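Local structure of leukotriene A-4 hydrolase (Saccharomyces cerevisiae, 2XQ0) at residues 40-46 / 126-130; 37-41 / 170-175; 515-519 / 562-566; 470-474 / 510-514. The protein acts as a zinc-dependent aminopeptidase that preferentially cleaves di- and tripeptides and also has low epoxide hydrolase activity in vitro. All blocks are in the same frame, centred on the assembly; numbering follows the deposited sequence.

Contact 1: residues 40-46 / 126-130; sequences SFEKSAI and ALQWL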
loop_
_atom_site.group_PDB
_atom_site.type_symbol
_atom_site.label_atom_id
_atom_site.label_comp_id
_atom_site.label_asym_id
_atom_site.label_seq_id
_atom_site.Cartn_x
_atom_site.Cartn_y
_atom_site.Cartn_z
ATOM N N SER A 40 11.239 -10.291 21.776
ATOM C CA SER A 40 11.237 -11.621 22.365
ATOM C C SER A 40 10.404 -12.556 21.521
ATOM O O SER A 40 9.180 -12.503 21.582
ATOM C CB SER A 40 10.666 -11.598 23.787
ATOM O OG SER A 40 10.558 -12.921 24.306
ATOM N N PHE A 41 11.080 -13.412 20.751
ATOM C CA PHE A 41 10.432 -14.452 19.948
ATOM C C PHE A 41 9.805 -15.497 20.851
ATOM O O PHE A 41 8.776 -16.083 20.524
ATOM C CB PHE A 41 11.432 -15.102 18.976
ATOM C CG PHE A 41 11.977 -14.142 17.948
ATOM C CD1 PHE A 41 11.256 -13.853 16.800
ATOM C CD2 PHE A 41 13.196 -13.512 18.145
ATOM C CE1 PHE A 41 11.743 -12.953 15.857
ATOM C CE2 PHE A 41 13.688 -12.609 17.217
ATOM C CZ PHE A 41 12.962 -12.332 16.067
ATOM N N GLU A 42 10.434 -15.720 21.993
ATOM C CA GLU A 42 9.905 -16.638 22.993
ATOM C C GLU A 42 8.492 -16.245 23.411
ATOM O O GLU A 42 7.599 -17.093 23.474
ATOM C CB GLU A 42 10.815 -16.672 24.222
ATOM C CG GLU A 42 10.399 -17.697 25.254
ATOM C CD GLU A 42 10.941 -17.382 26.632
ATOM O OE1 GLU A 42 10.666 -18.157 27.578
ATOM O OE2 GLU A 42 11.642 -16.353 26.768
ATOM N N LYS A 43 8.285 -14.961 23.695
ATOM C CA LYS A 43 6.995 -14.514 24.194
ATOM C C LYS A 43 6.136 -13.915 23.090
ATOM O O LYS A 43 4.967 -13.613 23.306
ATOM C CB LYS A 43 7.190 -13.506 25.327
ATOM C CG LYS A 43 7.811 -14.119 26.571
ATOM C CD LYS A 43 8.139 -13.072 27.618
ATOM C CE LYS A 43 8.415 -13.715 28.975
ATOM N NZ LYS A 43 9.410 -14.822 28.881
ATOM N N SER A 44 6.716 -13.775 21.900
ATOM C CA SER A 44 6.108 -12.990 20.826
ATOM C C SER A 44 5.628 -11.634 21.340
ATOM O O SER A 44 4.460 -11.275 21.192
ATOM C CB SER A 44 4.961 -13.756 20.154
ATOM O OG SER A 44 5.430 -14.971 19.612
ATOM N N ALA A 45 6.547 -10.890 21.943
ATOM C CA ALA A 45 6.272 -9.542 22.405
ATOM C C ALA A 45 7.460 -8.621 22.169
ATOM O O ALA A 45 8.616 -9.042 22.176
ATOM C CB ALA A 45 5.906 -9.549 23.896
ATOM N N ILE A 46 7.159 -7.356 21.940
ATOM C CA ILE A 46 8.162 -6.313 21.977
ATOM C C ILE A 46 7.888 -5.466 23.218
ATOM O O ILE A 46 6.746 -5.100 23.494
ATOM C CB ILE A 46 8.140 -5.495 20.683
ATOM C CG1 ILE A 46 8.668 -6.364 19.529
ATOM C CG2 ILE A 46 9.011 -4.258 20.815
ATOM C CD1 ILE A 46 8.688 -5.663 18.195
ATOM N N ALA A 126 -0.308 -4.915 15.314
ATOM C CA ALA A 126 0.765 -4.309 14.513
ATOM C C ALA A 126 1.789 -5.334 13.966
ATOM O O ALA A 126 2.506 -5.062 12.995
ATOM C CB ALA A 126 1.457 -3.207 15.313
ATOM N N LEU A 127 1.829 -6.528 14.560
ATOM C CA LEU A 127 2.922 -7.447 14.283
ATOM C C LEU A 127 2.430 -8.780 13.772
ATOM O O LEU A 127 1.345 -9.239 14.141
ATOM C CB LEU A 127 3.767 -7.674 15.551
ATOM C CG LEU A 127 4.439 -6.411 16.117
ATOM C CD1 LEU A 127 4.966 -6.654 17.549
ATOM C CD2 LEU A 127 5.556 -5.894 15.191
ATOM N N GLN A 128 3.227 -9.404 12.915
ATOM C CA GLN A 128 3.061 -10.825 12.663
ATOM C C GLN A 128 4.335 -11.571 13.101
ATOM O O GLN A 128 5.456 -11.146 12.790
ATOM C CB GLN A 128 2.730 -11.141 11.197
ATOM C CG GLN A 128 2.365 -12.654 11.024
ATOM C CD GLN A 128 2.274 -13.123 9.575
ATOM O OE1 GLN A 128 2.520 -12.364 8.637
ATOM N NE2 GLN A 128 1.913 -14.389 9.390
ATOM N N TRP A 129 4.159 -12.662 13.844
ATOM C CA TRP A 129 5.293 -13.471 14.299
ATOM C C TRP A 129 5.276 -14.796 13.589
ATOM O O TRP A 129 4.230 -15.431 13.504
ATOM C CB TRP A 129 5.214 -13.744 15.810
ATOM C CG TRP A 129 5.211 -12.506 16.663
ATOM C CD1 TRP A 129 4.135 -11.755 17.012
ATOM C CD2 TRP A 129 6.350 -11.887 17.274
ATOM N NE1 TRP A 129 4.529 -10.697 17.805
ATOM C CE2 TRP A 129 5.885 -10.756 17.978
ATOM C CE3 TRP A 129 7.719 -12.179 17.291
ATOM C CZ2 TRP A 129 6.735 -9.919 18.694
ATOM C CZ3 TRP A 129 8.565 -11.345 18.005
ATOM C CH2 TRP A 129 8.065 -10.230 18.704
ATOM N N LEU A 130 6.436 -15.217 13.088
ATOM C CA LEU A 130 6.606 -16.561 12.556
ATOM C C LEU A 130 7.639 -17.330 13.367
ATOM O O LEU A 130 8.684 -16.783 13.720
ATOM C CB LEU A 130 7.047 -16.507 11.089
ATOM C CG LEU A 130 5.994 -16.023 10.094
ATOM C CD1 LEU A 130 6.102 -14.526 9.887
ATOM C CD2 LEU A 130 6.151 -16.736 8.774
#
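The indole of W129 lies flat beneath the backbone of S44. CB of W129 comes within 4.0 Å of S44 OG, and CG turns to the side of the backbone N, anti to the carbonyl carbon (chi1 -60°), which carries the ring in under the turn. The five-membered ring receives S44 CB in a CH-pi contact, 3.6 Å from CB to the ring centroid and 5° off its normal. Further out the peptide after S44 takes over: CZ2 of W129 is 3.3 Å from S44 C. The turn above it joins strands 28-40 and 45-56 of the N-terminal sheet; S44 and A45 both face S40 in a G1 beta bulge, and S40 OG accepts from K43 N in an ST motif. At the far rim, W129 CH2 meets I46 CG1 at 4.0 Å, while CZ3 reaches F41 CD1 at 3.9 Å. That side of the indole points at the face of F41 in an offset edge-to-face pair, the planes 88° apart. With an alanine here instead of W129, S44 would probably have a gap beneath it and F41 would lose its aromatic mate. Beyond the indole, I46 CD1 touches L127 CD1 at 3.9 Å, the two side chains running crosswise.

Contact 2: residues 37-41 / 170-175; sequences LSVSF and SIESPL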
loop_
_atom_site.group_PDB
_atom_site.type_symbol
_atom_site.label_atom_id
_atom_site.label_comp_id
_atom_site.label_asym_id
_atom_site.label_seq_id
_atom_site.Cartn_x
_atom_site.Cartn_y
_atom_site.Cartn_z
ATOM N N LEU A 37 13.753 -0.712 22.638
ATOM C CA LEU A 37 12.932 -1.910 22.556
ATOM C C LEU A 37 13.728 -3.199 22.625
ATOM O O LEU A 37 14.919 -3.243 22.329
ATOM C CB LEU A 37 12.105 -1.909 21.255
ATOM C CG LEU A 37 11.251 -0.661 20.982
ATOM C CD1 LEU A 37 10.694 -0.712 19.557
ATOM C CD2 LEU A 37 10.125 -0.500 22.007
ATOM N N SER A 38 13.027 -4.259 23.003
ATOM C CA SER A 38 13.585 -5.593 23.019
ATOM C C SER A 38 12.578 -6.544 22.376
ATOM O O SER A 38 11.404 -6.539 22.719
ATOM C CB SER A 38 13.881 -6.014 24.466
ATOM O OG SER A 38 14.466 -7.304 24.499
ATOM N N VAL A 39 13.054 -7.366 21.452
ATOM C CA VAL A 39 12.221 -8.324 20.744
ATOM C C VAL A 39 12.357 -9.711 21.354
ATOM O O VAL A 39 13.455 -10.251 21.418
ATOM C CB VAL A 39 12.669 -8.436 19.280
ATOM C CG1 VAL A 39 11.988 -9.612 18.610
ATOM C CG2 VAL A 39 12.427 -7.119 18.540
ATOM N N SER A 40 11.239 -10.291 21.776
ATOM C CA SER A 40 11.237 -11.621 22.365
ATOM C C SER A 40 10.404 -12.556 21.521
ATOM O O SER A 40 9.180 -12.503 21.582
ATOM C CB SER A 40 10.666 -11.598 23.787
ATOM O OG SER A 40 10.558 -12.921 24.306
ATOM N N PHE A 41 11.080 -13.412 20.751
ATOM C CA PHE A 41 10.432 -14.452 19.948
ATOM C C PHE A 41 9.805 -15.497 20.851
ATOM O O PHE A 41 8.776 -16.083 20.524
ATOM C CB PHE A 41 11.432 -15.102 18.976
ATOM C CG PHE A 41 11.977 -14.142 17.948
ATOM C CD1 PHE A 41 11.256 -13.853 16.800
ATOM C CD2 PHE A 41 13.196 -13.512 18.145
ATOM C CE1 PHE A 41 11.743 -12.953 15.857
ATOM C CE2 PHE A 41 13.688 -12.609 17.217
ATOM C CZ PHE A 41 12.962 -12.332 16.067
ATOM N N SER A 170 16.795 2.010 19.601
ATOM C CA SER A 170 17.676 0.890 19.891
ATOM C C SER A 170 16.810 -0.330 20.014
ATOM O O SER A 170 15.813 -0.319 20.740
ATOM C CB SER A 170 18.444 1.103 21.188
ATOM O OG SER A 170 19.155 2.319 21.133
ATOM N N ILE A 171 17.181 -1.384 19.298
ATOM C CA ILE A 171 16.367 -2.582 19.282
ATOM C C ILE A 171 17.238 -3.787 19.581
ATOM O O ILE A 171 18.163 -4.099 18.847
ATOM C CB ILE A 171 15.644 -2.762 17.951
ATOM C CG1 ILE A 171 14.857 -1.488 17.621
ATOM C CG2 ILE A 171 14.713 -3.959 18.021
ATOM C CD1 ILE A 171 14.228 -1.481 16.267
ATOM N N GLU A 172 16.947 -4.450 20.687
ATOM C CA GLU A 172 17.699 -5.643 21.056
ATOM C C GLU A 172 16.967 -6.860 20.498
ATOM O O GLU A 172 15.756 -6.968 20.644
ATOM C CB GLU A 172 17.795 -5.722 22.575
ATOM C CG GLU A 172 18.642 -6.875 23.075
ATOM C CD GLU A 172 18.719 -6.908 24.584
ATOM O OE1 GLU A 172 17.802 -6.357 25.236
ATOM O OE2 GLU A 172 19.693 -7.488 25.113
ATOM N N SER A 173 17.698 -7.754 19.846
ATOM C CA SER A 173 17.117 -8.975 19.285
ATOM C C SER A 173 18.194 -10.040 19.143
ATOM O O SER A 173 19.354 -9.715 18.903
ATOM C CB SER A 173 16.511 -8.691 17.905
ATOM O OG SER A 173 15.880 -9.850 17.371
ATOM N N PRO A 174 17.823 -11.324 19.282
ATOM C CA PRO A 174 18.824 -12.365 19.020
ATOM C C PRO A 174 19.038 -12.606 17.532
ATOM O O PRO A 174 19.844 -13.460 17.191
ATOM C CB PRO A 174 18.222 -13.609 19.677
ATOM C CG PRO A 174 16.751 -13.359 19.671
ATOM C CD PRO A 174 16.571 -11.877 19.835
ATOM N N LEU A 175 18.316 -11.880 16.674
ATOM C CA LEU A 175 18.460 -11.976 15.215
ATOM C C LEU A 175 18.549 -10.569 14.608
ATOM O O LEU A 175 18.118 -9.606 15.234
ATOM C CB LEU A 175 17.263 -12.720 14.610
ATOM C CG LEU A 175 17.093 -14.205 14.958
ATOM C CD1 LEU A 175 15.725 -14.730 14.550
ATOM C CD2 LEU A 175 18.191 -15.041 14.304
#
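V39 and I171 meet through their CG2 methyls, 3.9 Å apart, on the face of the sheet that L37 lines. With CG1 anti to the backbone N (chi1 169°), V39 turns CG2 toward I171, while CG1 lies over one face of the F41 ring, offset toward its CE2-CZ rim. I46 of the next strand packs against L37 and V39 and continues this apolar layer. Past the end of the strand pair, the same side of the F41 ring lies against residues 173-175: CD2 of F41 touches P174 CG at 3.9 Å, and CZ reaches L175 CD1 at 4.0 Å. S173 OG comes up at the edge of this ring, 3.5 Å from F41 CE2, while its hydroxyl is hydrogen-bonded to S211. Between the strands run three nearly straight backbone hydrogen bonds: L37 N to S170 O at 2.8 Å, E172 N to L37 O at 2.9 Å, and V39 N to E172 O at 2.8 Å. On the opposite face from L37 and I171, S38 and E172 stand side by side, with S38 OG 3.5 Å from E172 OE1 at the more exposed rim. L37 thus bonds through N and O to S170 and E172, either side of its partner I171, and E172 likewise to L37 and V39, either side of S38: the parallel pattern that joins strands 28-40 and 165-172 in the mixed sheet of the M1 N-terminal domain.

Contact 3: residues 515-519 / 562-566; sequences LETLT and KMFKF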
loop_
_atom_site.group_PDB
_atom_site.type_symbol
_atom_site.label_atom_id
_atom_site.label_comp_id
_atom_site.label_asym_id
_atom_site.label_seq_id
_atom_site.Cartn_x
_atom_site.Cartn_y
_atom_site.Cartn_z
ATOM N N LEU A 515 -5.731 -12.200 -19.922
ATOM C CA LEU A 515 -6.436 -13.215 -19.127
ATOM C C LEU A 515 -7.624 -12.607 -18.404
ATOM O O LEU A 515 -8.662 -13.248 -18.248
ATOM C CB LEU A 515 -5.499 -13.878 -18.109
ATOM C CG LEU A 515 -4.370 -14.750 -18.680
ATOM C CD1 LEU A 515 -3.290 -14.994 -17.644
ATOM C CD2 LEU A 515 -4.920 -16.063 -19.216
ATOM N N GLU A 516 -7.465 -11.367 -17.955
ATOM C CA GLU A 516 -8.578 -10.619 -17.375
ATOM C C GLU A 516 -9.709 -10.472 -18.403
ATOM O O GLU A 516 -10.834 -10.938 -18.163
ATOM C CB GLU A 516 -8.096 -9.259 -16.839
ATOM C CG GLU A 516 -9.177 -8.326 -16.321
ATOM C CD GLU A 516 -9.887 -8.853 -15.080
ATOM O OE1 GLU A 516 -9.851 -10.080 -14.832
ATOM O OE2 GLU A 516 -10.486 -8.034 -14.346
ATOM N N THR A 517 -9.401 -9.859 -19.550
ATOM C CA THR A 517 -10.381 -9.641 -20.627
ATOM C C THR A 517 -11.129 -10.925 -21.019
ATOM O O THR A 517 -12.323 -10.894 -21.289
ATOM C CB THR A 517 -9.718 -8.988 -21.876
ATOM O OG1 THR A 517 -9.021 -7.792 -21.490
ATOM C CG2 THR A 517 -10.759 -8.645 -22.947
ATOM N N LEU A 518 -10.433 -12.057 -21.029
ATOM C CA LEU A 518 -11.062 -13.340 -21.333
ATOM C C LEU A 518 -12.153 -13.737 -20.340
ATOM O O LEU A 518 -13.195 -14.266 -20.735
ATOM C CB LEU A 518 -10.022 -14.456 -21.390
ATOM C CG LEU A 518 -9.101 -14.454 -22.603
ATOM C CD1 LEU A 518 -8.031 -15.519 -22.425
ATOM C CD2 LEU A 518 -9.899 -14.674 -23.888
ATOM N N THR A 519 -11.907 -13.525 -19.048
ATOM C CA THR A 519 -12.926 -13.825 -18.042
ATOM C C THR A 519 -14.057 -12.792 -18.103
ATOM O O THR A 519 -15.186 -13.066 -17.698
ATOM C CB THR A 519 -12.340 -13.902 -16.615
ATOM O OG1 THR A 519 -11.908 -12.601 -16.200
ATOM C CG2 THR A 519 -11.159 -14.882 -16.565
ATOM N N LYS A 562 -3.872 -15.065 -12.625
ATOM C CA LYS A 562 -4.836 -14.938 -13.708
ATOM C C LYS A 562 -5.063 -16.272 -14.405
ATOM O O LYS A 562 -6.195 -16.631 -14.715
ATOM C CB LYS A 562 -4.356 -13.904 -14.719
ATOM C CG LYS A 562 -4.344 -12.495 -14.173
ATOM C CD LYS A 562 -5.748 -12.058 -13.825
ATOM C CE LYS A 562 -5.745 -10.663 -13.246
ATOM N NZ LYS A 562 -7.088 -10.257 -12.796
ATOM N N MET A 563 -3.977 -17.001 -14.652
ATOM C CA MET A 563 -4.071 -18.340 -15.236
ATOM C C MET A 563 -4.992 -19.208 -14.402
ATOM O O MET A 563 -5.868 -19.878 -14.924
ATOM C CB MET A 563 -2.695 -19.012 -15.320
ATOM C CG MET A 563 -2.776 -20.507 -15.631
ATOM S SD MET A 563 -1.268 -21.429 -15.286
ATOM C CE MET A 563 -1.153 -21.263 -13.511
ATOM N N PHE A 564 -4.787 -19.199 -13.092
ATOM C CA PHE A 564 -5.667 -19.962 -12.215
ATOM C C PHE A 564 -7.117 -19.495 -12.341
ATOM O O PHE A 564 -8.035 -20.317 -12.445
ATOM C CB PHE A 564 -5.184 -19.891 -10.771
ATOM C CG PHE A 564 -4.134 -20.907 -10.441
ATOM C CD1 PHE A 564 -4.401 -22.260 -10.575
ATOM C CD2 PHE A 564 -2.892 -20.519 -9.984
ATOM C CE1 PHE A 564 -3.441 -23.204 -10.266
ATOM C CE2 PHE A 564 -1.927 -21.467 -9.666
ATOM C CZ PHE A 564 -2.200 -22.801 -9.808
ATOM N N LYS A 565 -7.314 -18.178 -12.365
ATOM C CA LYS A 565 -8.654 -17.611 -12.458
ATOM C C LYS A 565 -9.329 -17.969 -13.785
ATOM O O LYS A 565 -10.507 -18.338 -13.817
ATOM C CB LYS A 565 -8.608 -16.096 -12.261
ATOM C CG LYS A 565 -9.971 -15.429 -12.238
ATOM C CD LYS A 565 -9.819 -13.917 -12.242
ATOM C CE LYS A 565 -11.151 -13.223 -12.095
ATOM N NZ LYS A 565 -11.036 -11.743 -12.228
ATOM N N PHE A 566 -8.594 -17.874 -14.888
ATOM C CA PHE A 566 -9.172 -18.311 -16.158
ATOM C C PHE A 566 -9.570 -19.774 -16.067
ATOM O O PHE A 566 -10.628 -20.167 -16.558
ATOM C CB PHE A 566 -8.220 -18.138 -17.325
ATOM C CG PHE A 566 -8.740 -18.730 -18.606
ATOM C CD1 PHE A 566 -9.758 -18.097 -19.313
ATOM C CD2 PHE A 566 -8.226 -19.922 -19.097
ATOM C CE1 PHE A 566 -10.244 -18.638 -20.503
ATOM C CE2 PHE A 566 -8.708 -20.469 -20.287
ATOM C CZ PHE A 566 -9.719 -19.825 -20.987
#
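A pair of nearly parallel helices in the C-terminal helical domain, 508-519 and 557-569, meets here, with L515 set against K562 and T519 against F566. The short segments lie 9.4 Å apart at closest approach, their directions 18° from each other. L515 supplies the tightest packing: its CD1 is only 3.3 Å from K562 CB, closer than carbons usually sit, and the same methyl lies 3.7 Å from M563 N. Its other methyl, CD2, makes a looser apolar contact with F566 CB. One turn on, T519 CG2 approaches F566 CA at 4.0 Å and comes to the phenylalanine ring at its edge, while L518 CB is 4.2 Å from F566 CD1. T519 OG1 is turned back to its own helix and donates to E516 O at 2.8 Å, in the carbonyl plane on a lone pair, so the methyl is the branch that faces F566. Helix 537-546 and W533 add to the apolar side, W533 meeting F566 edge-to-face; such stacking of successive helices makes up the all-helical C-terminal domain of leukotriene A4 hydrolase relatives. On the other flank the chemistry turns ionic. E516 bends at chi2 (66°) and brings OE1 to two lysine ammonium groups that approach it about a right angle apart, 3.4 Å from K562 NZ and 3.3 Å from K565 NZ. Both hydrogen bonds are weak and belong to a salt-bridge network. K562 reaches the oxygen through a chain folded at chi2, whereas K565 arrives fully extended; their charges would probably favour the ionised carboxylate.

Contact 4: residues 470-474 / 510-514; sequences LADNV and QLVLF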
loop_
_atom_site.group_PDB
_atom_site.type_symbol
_atom_site.label_atom_id
_atom_site.label_comp_id
_atom_site.label_asym_id
_atom_site.label_seq_id
_atom_site.Cartn_x
_atom_site.Cartn_y
_atom_site.Cartn_z
ATOM N N LEU A 470 -1.020 0.044 -26.326
ATOM C CA LEU A 470 -0.482 -1.215 -25.776
ATOM C C LEU A 470 -1.545 -2.187 -25.262
ATOM O O LEU A 470 -1.215 -3.267 -24.769
ATOM C CB LEU A 470 0.555 -0.945 -24.680
ATOM C CG LEU A 470 1.770 -0.143 -25.142
ATOM C CD1 LEU A 470 2.688 0.165 -23.988
ATOM C CD2 LEU A 470 2.511 -0.875 -26.269
ATOM N N ALA A 471 -2.812 -1.802 -25.370
ATOM C CA ALA A 471 -3.926 -2.658 -24.959
ATOM C C ALA A 471 -4.724 -3.183 -26.150
ATOM O O ALA A 471 -5.471 -4.160 -26.031
ATOM C CB ALA A 471 -4.856 -1.919 -24.010
ATOM N N ASP A 472 -4.567 -2.531 -27.297
ATOM C CA ASP A 472 -5.362 -2.854 -28.475
ATOM C C ASP A 472 -5.133 -4.274 -28.989
ATOM O O ASP A 472 -6.073 -4.992 -29.298
ATOM C CB ASP A 472 -5.080 -1.839 -29.586
ATOM C CG ASP A 472 -5.640 -0.467 -29.275
ATOM O OD1 ASP A 472 -6.660 -0.392 -28.554
ATOM O OD2 ASP A 472 -5.066 0.534 -29.764
ATOM N N ASN A 473 -3.871 -4.647 -29.114
ATOM C CA ASN A 473 -3.480 -6.015 -29.444
ATOM C C ASN A 473 -4.097 -7.030 -28.470
ATOM O O ASN A 473 -4.595 -8.090 -28.872
ATOM C CB ASN A 473 -1.962 -6.092 -29.372
ATOM C CG ASN A 473 -1.388 -5.142 -28.311
ATOM O OD1 ASN A 473 -1.515 -5.388 -27.107
ATOM N ND2 ASN A 473 -0.777 -4.044 -28.758
ATOM N N VAL A 474 -4.088 -6.680 -27.187
ATOM C CA VAL A 474 -4.631 -7.547 -26.148
ATOM C C VAL A 474 -6.119 -7.717 -26.311
ATOM O O VAL A 474 -6.633 -8.835 -26.340
ATOM C CB VAL A 474 -4.353 -6.958 -24.760
ATOM C CG1 VAL A 474 -5.060 -7.763 -23.685
ATOM C CG2 VAL A 474 -2.843 -6.914 -24.516
ATOM N N GLN A 510 0.444 -7.179 -20.013
ATOM C CA GLN A 510 -0.418 -7.448 -21.143
ATOM C C GLN A 510 -1.045 -8.828 -21.005
ATOM O O GLN A 510 -2.239 -8.997 -21.294
ATOM C CB GLN A 510 0.352 -7.290 -22.459
ATOM C CG GLN A 510 0.653 -5.838 -22.794
ATOM C CD GLN A 510 1.551 -5.696 -23.992
ATOM O OE1 GLN A 510 2.578 -6.358 -24.082
ATOM N NE2 GLN A 510 1.160 -4.848 -24.929
ATOM N N LEU A 511 -0.254 -9.806 -20.555
ATOM C CA LEU A 511 -0.789 -11.136 -20.253
ATOM C C LEU A 511 -1.877 -11.068 -19.186
ATOM O O LEU A 511 -2.935 -11.689 -19.320
ATOM C CB LEU A 511 0.325 -12.091 -19.798
ATOM C CG LEU A 511 1.303 -12.554 -20.880
ATOM C CD1 LEU A 511 2.480 -13.307 -20.273
ATOM C CD2 LEU A 511 0.593 -13.417 -21.915
ATOM N N VAL A 512 -1.614 -10.319 -18.117
ATOM C CA VAL A 512 -2.604 -10.125 -17.075
ATOM C C VAL A 512 -3.895 -9.512 -17.628
ATOM O O VAL A 512 -4.995 -10.028 -17.376
ATOM C CB VAL A 512 -2.025 -9.292 -15.919
ATOM C CG1 VAL A 512 -3.118 -8.851 -14.978
ATOM C CG2 VAL A 512 -0.967 -10.118 -15.176
ATOM N N LEU A 513 -3.763 -8.427 -18.389
ATOM C CA LEU A 513 -4.917 -7.802 -19.033
ATOM C C LEU A 513 -5.622 -8.766 -19.987
ATOM O O LEU A 513 -6.851 -8.841 -20.014
ATOM C CB LEU A 513 -4.519 -6.528 -19.786
ATOM C CG LEU A 513 -5.687 -5.817 -20.509
ATOM C CD1 LEU A 513 -6.741 -5.313 -19.533
ATOM C CD2 LEU A 513 -5.185 -4.677 -21.341
ATOM N N PHE A 514 -4.851 -9.499 -20.786
ATOM C CA PHE A 514 -5.434 -10.521 -21.670
ATOM C C PHE A 514 -6.308 -11.538 -20.928
ATOM O O PHE A 514 -7.481 -11.723 -21.273
ATOM C CB PHE A 514 -4.333 -11.239 -22.452
ATOM C CG PHE A 514 -4.832 -12.389 -23.281
ATOM C CD1 PHE A 514 -5.721 -12.175 -24.328
ATOM C CD2 PHE A 514 -4.403 -13.683 -23.027
ATOM C CE1 PHE A 514 -6.178 -13.227 -25.101
ATOM C CE2 PHE A 514 -4.858 -14.743 -23.794
ATOM C CZ PHE A 514 -5.747 -14.515 -24.835
#
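L470 O accepts a hydrogen bond from Q510 NE2, 2.9 Å long and nearly straight at 174°. The donor sits in the carbonyl plane on a lone pair, and the oxygen lies in turn within the plane of the glutamine amide. Q510 reaches it with its chain extended beyond CG, its CB passing 3.8 Å from V474 CG2. N473 OD1 also lies near the amide nitrogen, but at a poor angle for bonding; that oxygen instead accepts a weak bond from V474 N. A leucine in place of Q510 would probably leave L470 O without this donor. Below the amide the contact is apolar. V474 divides its methyls: CG2 goes to Q510, while CG1, anti to the backbone N (chi1 173°), is pressed against the next turn, 3.4 Å from F514 N and 3.8 Å from L513 CG. L513 CD2 closes the row on A471 CB at 3.9 Å. From beyond the pair, F346 and I350 of helix 341-360 pack on L513, and F506 touches V474. With the short segments inclined at 47°, the inserted valine joins helix 469-484 to helix 508-519 in the all-helical C-terminal domain that marks the leukotriene A4 hydrolase type within the M1 family.

The four contacts form two touching pairs set far apart in the chain. Contacts 1 and 2, both partly buried, share S40 and F41 and start from the C-terminal end of strand 28-40 and the turn after it; contact 1 leads from there to strand 127-130, contact 2 to strand 165-172. Contact 1 relies on an indole against the backbone of a turn, a phenylalanine ring and an isoleucine, with no hydrogen bond across it, whereas contact 2 is built on main-chain bonds within the sheet. Contacts 3 and 4 both use helix 508-519 and are buried, yet contact 3 adds an ionic flank and contact 4 a single amide-to-carbonyl bond. K562 of contact 3 packs on V512 of contact 4.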